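Local structure of putative alpha/beta hydrolase (Desulfitobacterium hafniense, 4RPC) at residues G58-M67 with Y174-A185; V70-L81 with S100-I111. The protein is a putative hydrolase of the alpha/beta-hydrolase family that probably cleaves its substrate through a serine nucleophile, the substrate itself being unknown. One frame throughout, in Å; residues are numbered along the deposited sequence.

Contact 1 (G58-M67 with Y174-A185); sequences GHTAHPREYM and YEHITREALLHA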
loop_
_atom_site.group_PDB
_atom_site.type_symbol
_atom_site.label_atom_id
_atom_site.label_comp_id
_atom_site.label_asym_id
_atom_site.label_seq_id
_atom_site.Cartn_x
_atom_site.Cartn_y
_atom_site.Cartn_z
ATOM N N GLY A 58 -10.934 -7.269 7.247
ATOM C CA GLY A 58 -10.396 -8.025 8.384
ATOM C C GLY A 58 -9.300 -7.360 9.228
ATOM O O GLY A 58 -8.871 -7.967 10.216
ATOM N N HIS A 59 -8.860 -6.131 8.878
ATOM C CA HIS A 59 -7.831 -5.460 9.621
ATOM C C HIS A 59 -8.405 -4.517 10.705
ATOM O O HIS A 59 -8.244 -3.266 10.688
ATOM C CB HIS A 59 -6.927 -4.731 8.651
ATOM C CG HIS A 59 -6.093 -5.680 7.841
ATOM N ND1 HIS A 59 -6.666 -6.640 7.035
ATOM C CD2 HIS A 59 -4.757 -5.848 7.746
ATOM C CE1 HIS A 59 -5.716 -7.394 6.517
ATOM N NE2 HIS A 59 -4.549 -6.916 6.902
ATOM N N THR A 60 -9.027 -5.154 11.673
ATOM C CA THR A 60 -9.799 -4.480 12.693
ATOM C C THR A 60 -9.883 -5.486 13.869
ATOM O O THR A 60 -9.503 -6.692 13.727
ATOM C CB THR A 60 -11.161 -4.066 12.089
ATOM O OG1 THR A 60 -11.848 -3.196 12.970
ATOM C CG2 THR A 60 -12.069 -5.238 11.758
ATOM N N ALA A 61 -10.293 -4.999 15.017
ATOM C CA ALA A 61 -10.262 -5.823 16.212
ATOM C C ALA A 61 -11.295 -6.960 16.154
ATOM O O ALA A 61 -10.985 -8.077 16.586
ATOM C CB ALA A 61 -10.439 -4.978 17.459
ATOM N N HIS A 62 -12.471 -6.704 15.581
ATOM C CA HIS A 62 -13.522 -7.719 15.468
ATOM C C HIS A 62 -13.954 -7.940 14.019
ATOM O O HIS A 62 -14.978 -7.451 13.592
ATOM C CB HIS A 62 -14.720 -7.290 16.319
ATOM C CG HIS A 62 -14.341 -6.924 17.714
ATOM N ND1 HIS A 62 -14.400 -5.630 18.192
ATOM C CD2 HIS A 62 -13.850 -7.675 18.718
ATOM C CE1 HIS A 62 -13.992 -5.609 19.446
ATOM N NE2 HIS A 62 -13.635 -6.834 19.782
ATOM N N PRO A 63 -13.155 -8.687 13.242
ATOM C CA PRO A 63 -13.456 -8.710 11.815
ATOM C C PRO A 63 -14.740 -9.510 11.511
ATOM O O PRO A 63 -14.978 -10.587 12.077
ATOM C CB PRO A 63 -12.220 -9.364 11.219
ATOM C CG PRO A 63 -11.708 -10.224 12.306
ATOM C CD PRO A 63 -11.945 -9.435 13.567
ATOM N N ARG A 64 -15.584 -8.938 10.668
ATOM C CA ARG A 64 -16.792 -9.614 10.226
ATOM C C ARG A 64 -16.584 -10.112 8.796
ATOM O O ARG A 64 -17.446 -10.777 8.247
ATOM C CB ARG A 64 -18.017 -8.684 10.286
ATOM C CG ARG A 64 -18.179 -7.876 11.576
ATOM C CD ARG A 64 -19.632 -7.408 11.744
ATOM N NE ARG A 64 -20.534 -8.555 11.906
ATOM C CZ ARG A 64 -21.836 -8.612 11.579
ATOM N NH1 ARG A 64 -22.474 -7.579 11.024
ATOM N NH2 ARG A 64 -22.513 -9.739 11.812
ATOM N N GLU A 65 -15.445 -9.831 8.198
ATOM C CA GLU A 65 -15.138 -10.446 6.924
ATOM C C GLU A 65 -13.665 -10.359 6.584
ATOM O O GLU A 65 -12.896 -9.694 7.251
ATOM C CB GLU A 65 -15.950 -9.789 5.806
ATOM C CG GLU A 65 -15.368 -8.442 5.394
ATOM C CD GLU A 65 -16.336 -7.586 4.574
ATOM O OE1 GLU A 65 -16.718 -7.949 3.412
ATOM O OE2 GLU A 65 -16.731 -6.544 5.133
ATOM N N TYR A 66 -13.302 -11.007 5.490
ATOM C CA TYR A 66 -11.938 -11.075 5.055
ATOM C C TYR A 66 -11.908 -10.683 3.597
ATOM O O TYR A 66 -12.931 -10.707 2.909
ATOM C CB TYR A 66 -11.417 -12.509 5.180
ATOM C CG TYR A 66 -11.505 -13.134 6.576
ATOM C CD1 TYR A 66 -10.971 -12.493 7.686
ATOM C CD2 TYR A 66 -12.073 -14.383 6.752
ATOM C CE1 TYR A 66 -10.975 -13.093 8.920
ATOM C CE2 TYR A 66 -12.119 -14.978 7.995
ATOM C CZ TYR A 66 -11.574 -14.335 9.072
ATOM O OH TYR A 66 -11.637 -14.927 10.330
HETATM N N MSE A 67 -10.712 -10.362 3.140
HETATM C CA MSE A 67 -10.467 -9.866 1.808
HETATM C C MSE A 67 -10.697 -10.972 0.803
HETATM O O MSE A 67 -10.362 -12.101 1.062
HETATM C CB MSE A 67 -9.024 -9.430 1.671
HETATM C CG MSE A 67 -9.041 -8.004 1.192
HETATM SE SE MSE A 67 -7.259 -7.309 0.783
HETATM C CE MSE A 67 -6.798 -7.288 2.618
ATOM N N TYR A 174 -0.223 -4.969 12.668
ATOM C CA TYR A 174 -1.346 -4.667 13.522
ATOM C C TYR A 174 -1.285 -5.663 14.660
ATOM O O TYR A 174 -1.219 -6.875 14.466
ATOM C CB TYR A 174 -2.685 -4.726 12.734
ATOM C CG TYR A 174 -3.958 -4.583 13.552
ATOM C CD1 TYR A 174 -4.084 -3.634 14.543
ATOM C CD2 TYR A 174 -5.043 -5.426 13.307
ATOM C CE1 TYR A 174 -5.242 -3.542 15.305
ATOM C CE2 TYR A 174 -6.197 -5.350 14.048
ATOM C CZ TYR A 174 -6.305 -4.415 15.014
ATOM O OH TYR A 174 -7.488 -4.366 15.676
ATOM N N GLU A 175 -1.305 -5.149 15.873
ATOM C CA GLU A 175 -1.032 -6.020 17.001
ATOM C C GLU A 175 -2.164 -7.032 17.260
ATOM O O GLU A 175 -1.922 -8.040 17.878
ATOM C CB GLU A 175 -0.651 -5.197 18.237
ATOM C CG GLU A 175 -1.785 -4.429 18.832
ATOM C CD GLU A 175 -1.364 -3.661 20.085
ATOM O OE1 GLU A 175 -0.149 -3.432 20.325
ATOM O OE2 GLU A 175 -2.281 -3.280 20.837
ATOM N N HIS A 176 -3.362 -6.789 16.743
ATOM C CA HIS A 176 -4.494 -7.720 16.917
ATOM C C HIS A 176 -4.938 -8.412 15.647
ATOM O O HIS A 176 -6.065 -8.914 15.560
ATOM C CB HIS A 176 -5.682 -7.005 17.532
ATOM C CG HIS A 176 -5.411 -6.487 18.900
ATOM N ND1 HIS A 176 -4.900 -7.286 19.906
ATOM C CD2 HIS A 176 -5.575 -5.255 19.435
ATOM C CE1 HIS A 176 -4.756 -6.562 21.001
ATOM N NE2 HIS A 176 -5.162 -5.328 20.739
ATOM N N ILE A 177 -4.053 -8.431 14.654
ATOM C CA ILE A 177 -4.386 -9.073 13.416
ATOM C C ILE A 177 -4.513 -10.609 13.685
ATOM O O ILE A 177 -3.860 -11.165 14.582
ATOM C CB ILE A 177 -3.394 -8.750 12.312
ATOM C CG1 ILE A 177 -3.898 -9.227 10.942
ATOM C CG2 ILE A 177 -2.065 -9.390 12.576
ATOM C CD1 ILE A 177 -5.053 -8.408 10.397
ATOM N N THR A 178 -5.455 -11.229 12.994
ATOM C CA THR A 178 -5.554 -12.671 13.002
ATOM C C THR A 178 -4.911 -13.242 11.798
ATOM O O THR A 178 -4.857 -12.620 10.744
ATOM C CB THR A 178 -7.010 -13.134 13.043
ATOM O OG1 THR A 178 -7.700 -12.734 11.847
ATOM C CG2 THR A 178 -7.646 -12.581 14.253
ATOM N N ARG A 179 -4.422 -14.455 11.932
ATOM C CA ARG A 179 -3.762 -15.088 10.825
ATOM C C ARG A 179 -4.695 -15.230 9.609
ATOM O O ARG A 179 -4.281 -14.906 8.453
ATOM C CB ARG A 179 -3.098 -16.412 11.212
ATOM C CG ARG A 179 -2.405 -17.053 10.005
ATOM C CD ARG A 179 -1.565 -18.248 10.381
ATOM N NE ARG A 179 -0.659 -18.674 9.309
ATOM C CZ ARG A 179 -1.019 -19.348 8.223
ATOM N NH1 ARG A 179 -2.289 -19.628 7.969
ATOM N NH2 ARG A 179 -0.097 -19.664 7.330
ATOM N N GLU A 180 -5.961 -15.580 9.844
ATOM C CA GLU A 180 -6.849 -15.735 8.681
ATOM C C GLU A 180 -6.957 -14.438 7.933
ATOM O O GLU A 180 -6.964 -14.442 6.742
ATOM C CB GLU A 180 -8.272 -16.167 9.038
ATOM C CG GLU A 180 -8.612 -17.661 8.991
ATOM C CD GLU A 180 -8.126 -18.477 7.797
ATOM O OE1 GLU A 180 -8.828 -18.508 6.754
ATOM O OE2 GLU A 180 -7.065 -19.142 7.946
ATOM N N ALA A 181 -7.061 -13.312 8.633
ATOM C CA ALA A 181 -7.274 -12.035 7.959
ATOM C C ALA A 181 -6.054 -11.648 7.144
ATOM O O ALA A 181 -6.132 -11.200 5.998
ATOM C CB ALA A 181 -7.614 -10.955 8.978
ATOM N N LEU A 182 -4.923 -11.871 7.747
ATOM C CA LEU A 182 -3.634 -11.589 7.116
ATOM C C LEU A 182 -3.435 -12.446 5.918
ATOM O O LEU A 182 -3.053 -11.956 4.853
ATOM C CB LEU A 182 -2.516 -11.867 8.108
ATOM C CG LEU A 182 -1.071 -11.822 7.673
ATOM C CD1 LEU A 182 -0.840 -10.438 7.144
ATOM C CD2 LEU A 182 -0.125 -12.065 8.842
ATOM N N LEU A 183 -3.696 -13.745 6.096
ATOM C CA LEU A 183 -3.562 -14.671 5.016
ATOM C C LEU A 183 -4.434 -14.304 3.803
ATOM O O LEU A 183 -3.965 -14.327 2.677
ATOM C CB LEU A 183 -3.851 -16.107 5.511
ATOM C CG LEU A 183 -3.722 -17.217 4.511
ATOM C CD1 LEU A 183 -2.289 -17.452 4.182
ATOM C CD2 LEU A 183 -4.283 -18.505 5.072
ATOM N N HIS A 184 -5.710 -14.007 4.000
ATOM C CA HIS A 184 -6.563 -13.645 2.872
ATOM C C HIS A 184 -6.118 -12.403 2.114
ATOM O O HIS A 184 -6.266 -12.311 0.880
ATOM C CB HIS A 184 -7.981 -13.447 3.367
ATOM C CG HIS A 184 -8.682 -14.731 3.486
ATOM N ND1 HIS A 184 -8.961 -15.322 4.695
ATOM C CD2 HIS A 184 -9.024 -15.621 2.533
ATOM C CE1 HIS A 184 -9.534 -16.490 4.475
ATOM N NE2 HIS A 184 -9.567 -16.696 3.171
ATOM N N ALA A 185 -5.523 -11.485 2.862
ATOM C CA ALA A 185 -5.031 -10.242 2.302
ATOM C C ALA A 185 -3.830 -10.556 1.431
ATOM O O ALA A 185 -3.669 -9.994 0.311
ATOM C CB ALA A 185 -4.643 -9.284 3.381
HETATM O O HOH W 1 -7.894 -9.867 12.001
HETATM O O HOH W 2 -8.436 -9.029 14.615
HETATM O O HOH W 3 -8.493 -10.075 5.250
HETATM O O HOH W 4 -7.989 -13.493 -0.662
#

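Contact 2 (V70-L81 with S100-I111); sequences VEETAGKLGEAL and SVAVEMAIRGEI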
loop_
_atom_site.group_PDB
_atom_site.type_symbol
_atom_site.label_atom_id
_atom_site.label_comp_id
_atom_site.label_asym_id
_atom_site.label_seq_id
_atom_site.Cartn_x
_atom_site.Cartn_y
_atom_site.Cartn_z
ATOM N N VAL A 70 -8.144 -7.853 -4.767
ATOM C CA VAL A 70 -7.819 -6.486 -4.951
ATOM C C VAL A 70 -8.958 -5.854 -5.666
ATOM O O VAL A 70 -9.343 -4.758 -5.292
ATOM C CB VAL A 70 -6.502 -6.303 -5.752
ATOM C CG1 VAL A 70 -6.298 -4.849 -6.131
ATOM C CG2 VAL A 70 -5.319 -6.857 -5.009
ATOM N N GLU A 71 -9.495 -6.489 -6.717
ATOM C CA GLU A 71 -10.635 -5.910 -7.489
ATOM C C GLU A 71 -11.889 -5.609 -6.612
ATOM O O GLU A 71 -12.569 -4.568 -6.759
ATOM C CB GLU A 71 -11.071 -6.832 -8.659
ATOM C CG GLU A 71 -10.037 -6.986 -9.791
ATOM C CD GLU A 71 -8.923 -8.001 -9.504
ATOM O OE1 GLU A 71 -8.847 -8.592 -8.397
ATOM O OE2 GLU A 71 -8.082 -8.206 -10.401
ATOM N N GLU A 72 -12.254 -6.559 -5.767
ATOM C CA GLU A 72 -13.441 -6.354 -4.956
ATOM C C GLU A 72 -13.192 -5.271 -3.865
ATOM O O GLU A 72 -14.021 -4.395 -3.641
ATOM C CB GLU A 72 -13.900 -7.665 -4.390
ATOM C CG GLU A 72 -15.332 -7.606 -3.886
ATOM C CD GLU A 72 -15.928 -9.004 -3.702
ATOM O OE1 GLU A 72 -15.852 -9.812 -4.676
ATOM O OE2 GLU A 72 -16.446 -9.272 -2.590
ATOM N N THR A 73 -12.016 -5.261 -3.285
ATOM C CA THR A 73 -11.652 -4.227 -2.314
ATOM C C THR A 73 -11.656 -2.829 -2.971
ATOM O O THR A 73 -12.295 -1.866 -2.472
ATOM C CB THR A 73 -10.306 -4.622 -1.672
ATOM O OG1 THR A 73 -10.542 -5.736 -0.815
ATOM C CG2 THR A 73 -9.678 -3.488 -0.887
ATOM N N ALA A 74 -11.064 -2.725 -4.157
ATOM C CA ALA A 74 -11.071 -1.462 -4.917
ATOM C C ALA A 74 -12.507 -1.036 -5.228
ATOM O O ALA A 74 -12.883 0.109 -4.948
ATOM C CB ALA A 74 -10.241 -1.579 -6.190
ATOM N N GLY A 75 -13.326 -1.964 -5.721
ATOM C CA GLY A 75 -14.748 -1.679 -5.997
ATOM C C GLY A 75 -15.476 -1.177 -4.762
ATOM O O GLY A 75 -16.096 -0.109 -4.753
ATOM N N LYS A 76 -15.373 -1.905 -3.669
ATOM C CA LYS A 76 -16.014 -1.421 -2.422
ATOM C C LYS A 76 -15.551 -0.038 -1.949
ATOM O O LYS A 76 -16.332 0.768 -1.457
ATOM C CB LYS A 76 -15.869 -2.501 -1.361
ATOM C CG LYS A 76 -16.830 -3.663 -1.702
ATOM C CD LYS A 76 -16.479 -4.892 -0.938
ATOM C CE LYS A 76 -16.602 -4.648 0.561
ATOM N NZ LYS A 76 -15.623 -5.538 1.233
ATOM N N LEU A 77 -14.275 0.250 -2.147
ATOM C CA LEU A 77 -13.703 1.523 -1.745
ATOM C C LEU A 77 -14.243 2.653 -2.604
ATOM O O LEU A 77 -14.477 3.778 -2.125
ATOM C CB LEU A 77 -12.174 1.453 -1.919
ATOM C CG LEU A 77 -11.270 2.467 -1.297
ATOM C CD1 LEU A 77 -11.763 2.830 0.092
ATOM C CD2 LEU A 77 -9.850 1.895 -1.248
ATOM N N GLY A 78 -14.394 2.361 -3.891
ATOM C CA GLY A 78 -14.994 3.319 -4.815
ATOM C C GLY A 78 -16.425 3.627 -4.364
ATOM O O GLY A 78 -16.901 4.765 -4.472
ATOM N N GLU A 79 -17.116 2.638 -3.853
ATOM C CA GLU A 79 -18.481 2.916 -3.355
ATOM C C GLU A 79 -18.455 3.755 -2.086
ATOM O O GLU A 79 -19.370 4.497 -1.842
ATOM C CB GLU A 79 -19.220 1.624 -3.075
ATOM C CG GLU A 79 -19.475 0.861 -4.360
ATOM C CD GLU A 79 -20.173 -0.461 -4.126
ATOM O OE1 GLU A 79 -19.533 -1.445 -3.644
ATOM O OE2 GLU A 79 -21.362 -0.508 -4.453
ATOM N N ALA A 80 -17.416 3.612 -1.268
ATOM C CA ALA A 80 -17.371 4.363 -0.020
ATOM C C ALA A 80 -17.061 5.774 -0.352
ATOM O O ALA A 80 -17.593 6.659 0.274
ATOM C CB ALA A 80 -16.375 3.801 0.980
ATOM N N LEU A 81 -16.248 5.990 -1.373
ATOM C CA LEU A 81 -15.954 7.336 -1.822
ATOM C C LEU A 81 -17.142 8.037 -2.408
ATOM O O LEU A 81 -17.388 9.206 -2.149
ATOM C CB LEU A 81 -14.816 7.319 -2.821
ATOM C CG LEU A 81 -13.418 7.008 -2.270
ATOM C CD1 LEU A 81 -12.373 7.125 -3.370
ATOM C CD2 LEU A 81 -13.047 7.871 -1.100
ATOM N N SER A 100 -1.470 -1.956 -4.838
ATOM C CA SER A 100 -2.222 -2.698 -5.845
ATOM C C SER A 100 -3.647 -2.229 -5.821
ATOM O O SER A 100 -4.233 -2.066 -6.862
ATOM C CB SER A 100 -2.194 -4.217 -5.596
ATOM O OG SER A 100 -0.901 -4.659 -5.683
ATOM N N VAL A 101 -4.187 -1.998 -4.650
ATOM C CA VAL A 101 -5.543 -1.422 -4.530
ATOM C C VAL A 101 -5.589 0.003 -5.192
ATOM O O VAL A 101 -6.547 0.357 -5.888
ATOM C CB VAL A 101 -5.984 -1.351 -3.091
ATOM C CG1 VAL A 101 -7.346 -0.646 -2.969
ATOM C CG2 VAL A 101 -6.058 -2.740 -2.486
ATOM N N ALA A 102 -4.552 0.798 -4.988
ATOM C CA ALA A 102 -4.502 2.143 -5.582
ATOM C C ALA A 102 -4.536 2.047 -7.118
ATOM O O ALA A 102 -5.311 2.721 -7.750
ATOM C CB ALA A 102 -3.245 2.855 -5.150
ATOM N N VAL A 103 -3.704 1.166 -7.697
ATOM C CA VAL A 103 -3.632 1.026 -9.130
ATOM C C VAL A 103 -4.965 0.585 -9.655
ATOM O O VAL A 103 -5.490 1.124 -10.613
ATOM C CB VAL A 103 -2.518 0.047 -9.541
ATOM C CG1 VAL A 103 -2.542 -0.223 -11.042
ATOM C CG2 VAL A 103 -1.179 0.624 -9.177
ATOM N N GLU A 104 -5.534 -0.413 -9.008
ATOM C CA GLU A 104 -6.853 -0.908 -9.421
ATOM C C GLU A 104 -7.910 0.180 -9.389
ATOM O O GLU A 104 -8.839 0.214 -10.236
ATOM C CB GLU A 104 -7.283 -2.055 -8.530
ATOM C CG GLU A 104 -8.619 -2.663 -8.832
ATOM C CD GLU A 104 -8.651 -3.418 -10.113
ATOM O OE1 GLU A 104 -7.578 -3.803 -10.638
ATOM O OE2 GLU A 104 -9.772 -3.608 -10.607
HETATM N N MSE A 105 -7.846 1.033 -8.393
HETATM C CA MSE A 105 -8.767 2.185 -8.392
HETATM C C MSE A 105 -8.550 3.112 -9.572
HETATM O O MSE A 105 -9.497 3.621 -10.117
HETATM C CB MSE A 105 -8.676 2.929 -7.071
HETATM C CG MSE A 105 -9.530 2.085 -6.108
HETATM SE SE MSE A 105 -9.344 2.989 -4.408
HETATM C CE MSE A 105 -10.801 4.249 -4.896
ATOM N N ALA A 106 -7.301 3.279 -10.016
ATOM C CA ALA A 106 -7.008 4.150 -11.165
ATOM C C ALA A 106 -7.506 3.579 -12.469
ATOM O O ALA A 106 -7.785 4.317 -13.388
ATOM C CB ALA A 106 -5.507 4.445 -11.272
ATOM N N ILE A 107 -7.590 2.264 -12.544
ATOM C CA ILE A 107 -8.013 1.560 -13.740
ATOM C C ILE A 107 -9.534 1.461 -13.869
ATOM O O ILE A 107 -10.058 1.556 -14.964
ATOM C CB ILE A 107 -7.439 0.137 -13.705
ATOM C CG1 ILE A 107 -5.928 0.168 -13.867
ATOM C CG2 ILE A 107 -8.157 -0.771 -14.701
ATOM C CD1 ILE A 107 -5.330 -1.221 -13.676
ATOM N N ARG A 108 -10.239 1.184 -12.774
ATOM C CA ARG A 108 -11.687 1.043 -12.823
ATOM C C ARG A 108 -12.367 2.295 -13.370
ATOM O O ARG A 108 -13.302 2.211 -14.178
ATOM C CB ARG A 108 -12.236 0.791 -11.440
ATOM C CG ARG A 108 -12.032 -0.615 -10.911
ATOM C CD ARG A 108 -12.515 -0.674 -9.458
ATOM N NE ARG A 108 -13.618 0.259 -9.144
ATOM C CZ ARG A 108 -14.922 0.023 -9.342
ATOM N NH1 ARG A 108 -15.337 -1.132 -9.865
ATOM N NH2 ARG A 108 -15.820 0.954 -9.018
ATOM N N GLY A 109 -11.932 3.460 -12.910
ATOM C CA GLY A 109 -12.392 4.713 -13.501
ATOM C C GLY A 109 -13.702 5.244 -12.958
ATOM O O GLY A 109 -14.166 6.286 -13.415
ATOM N N GLU A 110 -14.308 4.557 -11.990
ATOM C CA GLU A 110 -15.494 5.088 -11.341
ATOM C C GLU A 110 -15.104 6.481 -10.825
ATOM O O GLU A 110 -15.697 7.489 -11.164
ATOM C CB GLU A 110 -15.928 4.173 -10.190
ATOM C CG GLU A 110 -17.382 4.382 -9.735
ATOM C CD GLU A 110 -17.621 4.060 -8.251
ATOM O OE1 GLU A 110 -16.910 3.183 -7.689
ATOM O OE2 GLU A 110 -18.519 4.689 -7.642
ATOM N N ILE A 111 -14.034 6.502 -10.055
ATOM C CA ILE A 111 -13.473 7.688 -9.455
ATOM C C ILE A 111 -12.154 8.112 -10.114
ATOM O O ILE A 111 -11.288 7.277 -10.372
ATOM C CB ILE A 111 -13.266 7.385 -7.979
ATOM C CG1 ILE A 111 -14.649 7.413 -7.337
ATOM C CG2 ILE A 111 -12.284 8.360 -7.348
ATOM C CD1 ILE A 111 -14.628 6.982 -5.916
HETATM O O HOH W 5 -13.154 2.091 -7.397
#

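Contact 1 (G58-M67 with Y174-A185)
The loop that leads from strand 50-54 to helix 70-83 lies against the start of helix 179-191, with the Y66 ring packed beside A181, E180 and H184. CD1 of Y66 comes to 3.9 Å from A181 CB, and CB of E180 makes an off-centre CH-pi contact, 3.8 Å from Y66 CZ. The H184 imidazole runs nearly parallel to the phenol, planes at 13°, but is slid so far along that the rings barely overlap. H184 ND1 donates to E180 O (3.0 Å) from above the carbonyl plane; H184 N reaches the same oxygen from the opposite face, but only the bent ND1 bond (N-H...O 136°) limits the ring's rotation. A serine in place of Y66 would remove the ring and would probably leave A181 CB and E180 CB without their aromatic partner and open a gap beside the H184 imidazole. T178 caps the helix, its OG1 taking a weak bond from A181 N. In this alpha/beta-hydrolase fold the helix is the last one of the insertion between strands 112-119 and 204-210, and waters join it to the loop: one bridges G58 O and T178 N, another M67 N and A181 O. Farther in, I177 sets CD1 squarely over one face of the H59 ring, 3.8 Å from its centroid; CG1 stands anti to the backbone N (chi1 -170°), and the bend at chi2 brings the methyl over the ring. E57 O and G31 N hold the two imidazole nitrogens of H59. At the other end the Y174 ring stacks on Y33 and turns its edge to T60 O, 3.6 Å from Y174 CE2.

Contact 2 (V70-L81 with S100-I111)
Knobs-into-holes packing joins V70-L81 to S100-I111, whose helices cross at -65° with their axes 8.8 Å apart. A74 sits among V101, E104, M105 and R108, its CB 3.7 Å from M105 CG; V101 fills the hole between V70, T73, A74 and L77. M105 enters among A74, L77, G78 and L81: SE lies 3.4 Å from L77 CD2, and the bend at chi3 (84°) turns CE to L81 CD1, at 3.6 Å. At the N-terminal ends of the segments, V70 CG1 rests on S100 O. Among the charged groups, E71 and E104 cross at about a right angle, E71 CG 3.5 Å from E104 OE2; K197 pairs with E71, and Y192 OH bonds E104, which probably eases the like charges. R108 lays one guanidinium face over G75 CA, while its NE gives a 2.6 Å bond to a water that also reaches A74 O. A weak bond from R108 NH2 to E110 OE1 (2.8 Å) forms a salt bridge, though both side chains are poorly ordered. Beneath the pair lies the sheet: L77 and L81 touch L13 of strand 13-17, V101 and M105 meet strand 23-27, and A102 faces strand 112-119.

Overall arrangement
Contact 2 is nested inside the chain loop closed by contact 1: 58-67 runs almost directly into 70-81, strand 88-95 leads on to 100-111, and residues 174-185 come late in the insertion that follows strand 112-119. Their centres lie about 20 Å apart, yet they touch, through M67 packing on T73 and a long, weak ion pair between E65 and K76. Contact 2 packs two helices on the central sheet, the second of them following the probable nucleophile elbow G94-S96-G98; contact 1 joins a loop to the last helix of that insertion. With L97 of helix 97-108 touching M67 and A185, contact 1 ties the insertion to the helices that contact 2 packs together.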